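Local coordinates for protein succinate-semialdehyde dehydrogenase (Synechococcus sp., PDB 4ITA) that probably oxidises succinic semialdehyde to succinate with NADP+ as cofactor, as an aldehyde dehydrogenase family enzyme, caught here with NADPH bound, at residues L306-V319 / K356-M368. Residues are numbered along the deposited sequence; the frame is centred on the assembly and turned at random.
With NDP (NADPH dihydro-nicotinamide-adenine-dinucleotide phosphate), chain C; EDO (1,2-ethanediol), chain I; EDO (1,2-ethanediol), chain D; EDO (1,2-ethanediol), chain O.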
loop_
_atom_site.group_PDB
_atom_site.type_symbol
_atom_site.label_atom_id
_atom_site.label_comp_id
_atom_site.label_asym_id
_atom_site.label_seq_id
_atom_site.Cartn_x
_atom_site.Cartn_y
_atom_site.Cartn_z
ATOM N N LEU A 306 -20.230 -4.287 27.332
ATOM C CA LEU A 306 -19.024 -4.314 26.515
ATOM C C LEU A 306 -18.726 -5.762 26.132
ATOM O O LEU A 306 -19.200 -6.695 26.783
ATOM C CB LEU A 306 -17.852 -3.700 27.276
ATOM C CG LEU A 306 -18.076 -2.248 27.701
ATOM C CD1 LEU A 306 -16.881 -1.755 28.491
ATOM C CD2 LEU A 306 -18.331 -1.356 26.486
ATOM N N ALA A 307 -17.932 -5.963 25.092
ATOM C CA ALA A 307 -17.837 -7.300 24.508
ATOM C C ALA A 307 -17.071 -8.304 25.353
ATOM O O ALA A 307 -17.338 -9.502 25.276
ATOM C CB ALA A 307 -17.244 -7.239 23.131
ATOM N N THR A 308 -16.089 -7.838 26.120
ATOM C CA THR A 308 -15.221 -8.750 26.866
ATOM C C THR A 308 -14.877 -8.198 28.239
ATOM O O THR A 308 -14.968 -6.993 28.478
ATOM C CB THR A 308 -13.878 -9.025 26.135
ATOM O OG1 THR A 308 -13.021 -7.886 26.258
ATOM C CG2 THR A 308 -14.082 -9.365 24.653
ATOM N N GLU A 309 -14.463 -9.077 29.144
ATOM C CA GLU A 309 -14.025 -8.624 30.463
ATOM C C GLU A 309 -12.779 -7.745 30.358
ATOM O O GLU A 309 -12.609 -6.803 31.136
ATOM C CB GLU A 309 -13.781 -9.809 31.400
ATOM C CG GLU A 309 -13.464 -9.396 32.844
ATOM C CD GLU A 309 -13.806 -10.470 33.865
ATOM O OE1 GLU A 309 -14.282 -11.551 33.462
ATOM O OE2 GLU A 309 -13.610 -10.224 35.073
ATOM N N GLY A 310 -11.922 -8.041 29.384
ATOM C CA GLY A 310 -10.722 -7.258 29.151
ATOM C C GLY A 310 -11.002 -5.814 28.787
ATOM O O GLY A 310 -10.349 -4.901 29.292
ATOM N N ILE A 311 -11.966 -5.594 27.900
ATOM C CA ILE A 311 -12.362 -4.240 27.536
ATOM C C ILE A 311 -12.921 -3.508 28.754
ATOM O O ILE A 311 -12.591 -2.340 28.998
ATOM C CB ILE A 311 -13.415 -4.236 26.404
ATOM C CG1 ILE A 311 -12.811 -4.802 25.120
ATOM C CG2 ILE A 311 -13.940 -2.826 26.170
ATOM C CD1 ILE A 311 -11.706 -3.938 24.546
ATOM N N LEU A 312 -13.759 -4.203 29.520
ATOM C CA LEU A 312 -14.313 -3.638 30.742
ATOM C C LEU A 312 -13.212 -3.240 31.726
ATOM O O LEU A 312 -13.242 -2.143 32.295
ATOM C CB LEU A 312 -15.288 -4.625 31.387
ATOM C CG LEU A 312 -15.923 -4.146 32.699
ATOM C CD1 LEU A 312 -16.769 -2.903 32.483
ATOM C CD2 LEU A 312 -16.744 -5.249 33.349
ATOM N N GLN A 313 -12.233 -4.119 31.917
ATOM C CA GLN A 313 -11.122 -3.821 32.816
ATOM C C GLN A 313 -10.322 -2.627 32.315
ATOM O O GLN A 313 -9.943 -1.747 33.094
ATOM C CB GLN A 313 -10.206 -5.037 32.970
ATOM C CG GLN A 313 -10.824 -6.178 33.743
ATOM C CD GLN A 313 -10.020 -7.450 33.615
ATOM O OE1 GLN A 313 -9.127 -7.550 32.770
ATOM N NE2 GLN A 313 -10.332 -8.434 34.449
ATOM N N ASP A 314 -10.068 -2.596 31.011
ATOM C CA ASP A 314 -9.277 -1.521 30.426
ATOM C C ASP A 314 -9.947 -0.152 30.572
ATOM O O ASP A 314 -9.315 0.798 31.044
ATOM C CB ASP A 314 -8.943 -1.807 28.957
ATOM C CG ASP A 314 -7.942 -2.936 28.785
ATOM O OD1 ASP A 314 -7.287 -3.331 29.773
ATOM O OD2 ASP A 314 -7.809 -3.423 27.645
ATOM N N ILE A 315 -11.212 -0.032 30.178
ATOM C CA ILE A 315 -11.869 1.271 30.297
ATOM C C ILE A 315 -12.006 1.696 31.762
ATOM O O ILE A 315 -11.865 2.877 32.086
ATOM C CB ILE A 315 -13.245 1.337 29.565
ATOM C CG1 ILE A 315 -13.785 2.777 29.552
ATOM C CG2 ILE A 315 -14.269 0.397 30.202
ATOM C CD1 ILE A 315 -12.990 3.755 28.689
ATOM N N SER A 316 -12.251 0.735 32.647
ATOM C CA SER A 316 -12.393 1.050 34.064
ATOM C C SER A 316 -11.101 1.656 34.591
ATOM O O SER A 316 -11.126 2.648 35.327
ATOM C CB SER A 316 -12.764 -0.199 34.869
ATOM O OG SER A 316 -14.037 -0.695 34.489
ATOM N N ARG A 317 -9.974 1.065 34.200
ATOM C CA ARG A 317 -8.666 1.568 34.603
ATOM C C ARG A 317 -8.373 2.937 33.987
ATOM O O ARG A 317 -7.912 3.848 34.681
ATOM C CB ARG A 317 -7.558 0.575 34.237
ATOM C CG ARG A 317 -6.174 1.048 34.676
ATOM C CD ARG A 317 -5.039 0.241 34.040
ATOM N NE ARG A 317 -5.177 0.119 32.587
ATOM C CZ ARG A 317 -4.947 1.102 31.720
ATOM N NH1 ARG A 317 -4.575 2.302 32.145
ATOM N NH2 ARG A 317 -5.109 0.887 30.419
ATOM N N GLN A 318 -8.634 3.089 32.689
ATOM C CA GLN A 318 -8.391 4.363 32.016
ATOM C C GLN A 318 -9.144 5.497 32.703
ATOM O O GLN A 318 -8.585 6.567 32.971
ATOM C CB GLN A 318 -8.813 4.307 30.548
ATOM C CG GLN A 318 -7.932 3.458 29.654
ATOM C CD GLN A 318 -8.518 3.335 28.265
ATOM O OE1 GLN A 318 -9.622 2.824 28.095
ATOM N NE2 GLN A 318 -7.791 3.818 27.264
ATOM N N VAL A 319 -10.418 5.261 32.989
ATOM C CA VAL A 319 -11.230 6.263 33.660
ATOM C C VAL A 319 -10.734 6.516 35.084
ATOM O O VAL A 319 -10.563 7.669 35.485
ATOM C CB VAL A 319 -12.714 5.876 33.653
ATOM C CG1 VAL A 319 -13.527 6.852 34.500
ATOM C CG2 VAL A 319 -13.232 5.863 32.219
ATOM N N LYS A 356 -2.464 10.771 30.369
ATOM C CA LYS A 356 -2.278 9.750 29.340
ATOM C C LYS A 356 -3.542 9.512 28.515
ATOM O O LYS A 356 -3.472 9.232 27.321
ATOM C CB LYS A 356 -1.841 8.427 29.980
ATOM C CG LYS A 356 -0.390 8.037 29.730
ATOM C CD LYS A 356 -0.114 7.748 28.258
ATOM C CE LYS A 356 -1.181 6.849 27.669
ATOM N NZ LYS A 356 -0.648 5.781 26.779
ATOM N N ILE A 357 -4.696 9.620 29.165
ATOM C CA ILE A 357 -5.966 9.286 28.530
ATOM C C ILE A 357 -6.231 10.147 27.294
ATOM O O ILE A 357 -6.902 9.707 26.362
ATOM C CB ILE A 357 -7.141 9.373 29.534
ATOM C CG1 ILE A 357 -8.359 8.605 29.009
ATOM C CG2 ILE A 357 -7.494 10.822 29.848
ATOM C CD1 ILE A 357 -9.520 8.578 29.976
ATOM N N LEU A 358 -5.676 11.356 27.279
ATOM C CA LEU A 358 -5.860 12.287 26.171
ATOM C C LEU A 358 -5.345 11.711 24.855
ATOM O O LEU A 358 -5.776 12.120 23.775
ATOM C CB LEU A 358 -5.136 13.602 26.470
ATOM C CG LEU A 358 -5.693 14.389 27.648
ATOM C CD1 LEU A 358 -4.819 15.608 27.900
ATOM C CD2 LEU A 358 -7.137 14.792 27.368
ATOM N N GLN A 359 -4.423 10.759 24.956
ATOM C CA GLN A 359 -3.769 10.192 23.785
ATOM C C GLN A 359 -4.254 8.779 23.465
ATOM O O GLN A 359 -3.729 8.131 22.561
ATOM C CB GLN A 359 -2.253 10.191 23.993
ATOM C CG GLN A 359 -1.654 11.586 24.161
ATOM C CD GLN A 359 -1.799 12.426 22.908
ATOM O OE1 GLN A 359 -1.173 12.145 21.887
ATOM N NE2 GLN A 359 -2.640 13.455 22.971
ATOM N N GLU A 360 -5.244 8.302 24.211
ATOM C CA GLU A 360 -5.695 6.916 24.086
ATOM C C GLU A 360 -7.075 6.800 23.474
ATOM O O GLU A 360 -7.866 7.750 23.500
ATOM C CB GLU A 360 -5.698 6.218 25.447
ATOM C CG GLU A 360 -4.330 6.150 26.093
ATOM C CD GLU A 360 -4.320 5.299 27.342
ATOM O OE1 GLU A 360 -5.368 5.198 28.013
ATOM O OE2 GLU A 360 -3.258 4.717 27.648
ATOM N N GLU A 361 -7.362 5.624 22.925
ATOM C CA GLU A 361 -8.691 5.326 22.416
ATOM C C GLU A 361 -9.577 4.808 23.533
ATOM O O GLU A 361 -9.201 3.878 24.254
ATOM C CB GLU A 361 -8.630 4.289 21.293
ATOM C CG GLU A 361 -10.013 3.925 20.757
ATOM C CD GLU A 361 -9.977 3.009 19.550
ATOM O OE1 GLU A 361 -9.156 2.069 19.540
ATOM O OE2 GLU A 361 -10.786 3.221 18.619
ATOM N N LEU A 362 -10.746 5.422 23.682
ATOM C CA LEU A 362 -11.726 4.971 24.661
ATOM C C LEU A 362 -12.791 4.146 23.948
ATOM O O LEU A 362 -13.694 4.685 23.306
ATOM C CB LEU A 362 -12.337 6.162 25.405
ATOM C CG LEU A 362 -11.367 7.046 26.193
ATOM C CD1 LEU A 362 -12.142 8.057 27.024
ATOM C CD2 LEU A 362 -10.428 6.215 27.066
ATOM N N PHE A 363 -12.659 2.829 24.060
ATOM C CA PHE A 363 -13.454 1.890 23.277
ATOM C C PHE A 363 -14.620 1.414 24.134
ATOM O O PHE A 363 -14.709 0.248 24.502
ATOM C CB PHE A 363 -12.566 0.720 22.838
ATOM C CG PHE A 363 -12.944 0.126 21.509
ATOM C CD1 PHE A 363 -12.984 0.910 20.367
ATOM C CD2 PHE A 363 -13.233 -1.224 21.399
ATOM C CE1 PHE A 363 -13.321 0.355 19.143
ATOM C CE2 PHE A 363 -13.565 -1.786 20.178
ATOM C CZ PHE A 363 -13.606 -0.996 19.053
ATOM N N ALA A 364 -15.511 2.350 24.442
ATOM C CA ALA A 364 -16.569 2.198 25.427
ATOM C C ALA A 364 -17.335 3.518 25.377
ATOM O O ALA A 364 -16.840 4.484 24.801
ATOM C CB ALA A 364 -15.954 1.978 26.809
ATOM N N PRO A 365 -18.534 3.588 25.986
ATOM C CA PRO A 365 -19.328 4.812 25.798
ATOM C C PRO A 365 -18.918 5.940 26.742
ATOM O O PRO A 365 -19.718 6.386 27.574
ATOM C CB PRO A 365 -20.753 4.345 26.101
ATOM C CG PRO A 365 -20.567 3.250 27.114
ATOM C CD PRO A 365 -19.288 2.545 26.711
ATOM N N VAL A 366 -17.678 6.395 26.595
ATOM C CA VAL A 366 -17.075 7.362 27.503
ATOM C C VAL A 366 -16.605 8.562 26.697
ATOM O O VAL A 366 -15.670 8.455 25.896
ATOM C CB VAL A 366 -15.878 6.740 28.268
ATOM C CG1 VAL A 366 -15.236 7.759 29.220
ATOM C CG2 VAL A 366 -16.318 5.495 29.023
ATOM N N ALA A 367 -17.255 9.705 26.895
ATOM C CA ALA A 367 -16.922 10.916 26.151
ATOM C C ALA A 367 -15.951 11.781 26.930
ATOM O O ALA A 367 -16.170 12.028 28.112
ATOM C CB ALA A 367 -18.177 11.704 25.864
ATOM N N MET A 368 -14.882 12.235 26.276
ATOM C CA MET A 368 -14.028 13.291 26.825
ATOM C C MET A 368 -14.513 14.626 26.267
ATOM O O MET A 368 -14.784 14.730 25.070
ATOM C CB MET A 368 -12.550 13.068 26.458
ATOM C CG MET A 368 -11.895 11.830 27.074
ATOM S SD MET A 368 -10.087 11.649 26.773
ATOM C CE MET A 368 -10.091 10.688 25.241
HETATM P PA NDP C . -7.332 -6.519 18.520
HETATM O O1A NDP C . -6.279 -5.844 17.688
HETATM O O2A NDP C . -6.987 -7.032 19.890
HETATM O O5B NDP C . -7.916 -7.754 17.687
HETATM C C5B NDP C . -8.321 -7.627 16.318
HETATM C C4B NDP C . -7.962 -8.884 15.530
HETATM O O4B NDP C . -6.538 -9.007 15.483
HETATM C C3B NDP C . -8.455 -10.172 16.178
HETATM O O3B NDP C . -8.725 -11.131 15.147
HETATM C C2B NDP C . -7.252 -10.625 16.982
HETATM O O2B NDP C . -7.228 -12.024 17.235
HETATM C C1B NDP C . -6.156 -10.279 16.013
HETATM N N9A NDP C . -4.827 -10.084 16.612
HETATM C C8A NDP C . -4.513 -9.508 17.789
HETATM N N7A NDP C . -3.169 -9.489 17.956
HETATM C C5A NDP C . -2.619 -10.038 16.861
HETATM C C6A NDP C . -1.263 -10.335 16.373
HETATM N N6A NDP C . -0.192 -10.013 17.124
HETATM N N1A NDP C . -1.150 -10.925 15.168
HETATM C C2A NDP C . -2.209 -11.243 14.411
HETATM N N3A NDP C . -3.474 -11.011 14.791
HETATM C C4A NDP C . -3.718 -10.423 15.980
HETATM O O3 NDP C . -8.548 -5.439 18.539
HETATM P PN NDP C . -9.678 -5.048 19.639
HETATM O O1N NDP C . -9.107 -5.011 21.039
HETATM O O2N NDP C . -10.899 -5.870 19.332
HETATM O O5D NDP C . -9.986 -3.526 19.213
HETATM C C5D NDP C . -10.585 -3.236 17.958
HETATM C C4D NDP C . -9.800 -2.142 17.257
HETATM O O4D NDP C . -10.132 -2.124 15.861
HETATM C C3D NDP C . -10.117 -0.755 17.780
HETATM O O3D NDP C . -8.914 0.010 17.910
HETATM C C2D NDP C . -11.037 -0.226 16.697
HETATM O O2D NDP C . -11.058 1.202 16.710
HETATM C C1D NDP C . -10.389 -0.780 15.444
HETATM N N1N NDP C . -11.337 -0.731 14.323
HETATM C C2N NDP C . -10.949 -0.251 13.129
HETATM C C3N NDP C . -11.900 0.233 12.232
HETATM C C7N NDP C . -11.510 0.746 10.877
HETATM O O7N NDP C . -12.166 0.380 9.904
HETATM N N7N NDP C . -10.482 1.582 10.758
HETATM C C4N NDP C . -13.365 0.269 12.598
HETATM C C5N NDP C . -13.632 -0.703 13.651
HETATM C C6N NDP C . -12.606 -1.163 14.472
HETATM P P2B NDP C . -7.657 -12.630 18.659
HETATM O O1X NDP C . -7.450 -14.102 18.447
HETATM O O2X NDP C . -6.715 -12.043 19.684
HETATM O O3X NDP C . -9.093 -12.279 18.907
HETATM C C1 EDO I . -9.382 -0.044 25.671
HETATM O O1 EDO I . -9.104 0.791 24.530
HETATM C C2 EDO I . -10.776 0.273 26.211
HETATM O O2 EDO I . -11.008 1.674 26.072
HETATM C C1 EDO D . -4.292 9.616 33.534
HETATM O O1 EDO D . -4.757 9.490 32.179
HETATM C C2 EDO D . -2.875 9.061 33.664
HETATM O O2 EDO D . -1.950 9.959 33.041
HETATM C C1 EDO O . -9.495 -0.895 21.186
HETATM O O1 EDO O . -8.780 0.302 21.532
HETATM C C2 EDO O . -9.460 -1.913 22.317
HETATM O O2 EDO O . -8.261 -2.691 22.206
HETATM O O HOH W 1 -4.898 5.057 30.629
HETATM O O HOH W 2 -3.267 2.486 29.012
#
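Gln318 runs extended beyond CG, with CG set opposite its carbonyl carbon (chi1 -71°), which carries its amide across to Glu360; Ile315, turned the other way with CG1 opposite its backbone N (chi1 -172°), lays that branch on Ala364 and Val366. The Gln318 amide is held through both polar atoms. NE2 donates to Glu360 OE1 at 2.9 Å, nearly straight and within the amide plane, yet it meets the carboxylate from above, the two planes standing 50° apart. A weak second bond runs from NE2 to Glu361 O, while OE1 accepts from an ethanediol, a probable crystallisation additive, whose same hydroxyl oxygen receives Phe363 N. Two waters join the Glu360 carboxylate to the Arg317 guanidinium, and Lys356 NZ forms a salt bridge with Glu360 OE2, probably compensating its charge.

Away from the amide the contact is apolar: Ile315 CG1 sits 3.6 Å from Ala364 CB and 3.8 Å from Val366 CG2, and Leu306 CD2 reaches Pro365 CD at 4.0 Å. Ile311 CG2 lies 3.6 Å from Phe363 O, a buried carbonyl without a hydrogen-bond partner, and its CD1 approaches Phe363 CD2 obliquely at 4.4 Å. The same loop, with inverse gamma turns centred on Phe363 and Pro365, carries the Glu-X-Phe pair that holds the nicotinamide ribose in aldehyde dehydrogenases: Glu361 accepts from both hydroxyls, O3D to OE1 at 2.6 Å and O2D to OE2, while the Phe363 ring lies against the same sugar, CE1 to C2D being 3.4 Å. With an alanine at Phe363, the ribose would probably lose this apolar surface and a gap open beside Ile311 CD1.

Lys268 and Gly233 also hold Glu361 OE2. Helix 309-325 packs over the loop that leads into strand 366-372, which lies between strands 346-349 and 267-273.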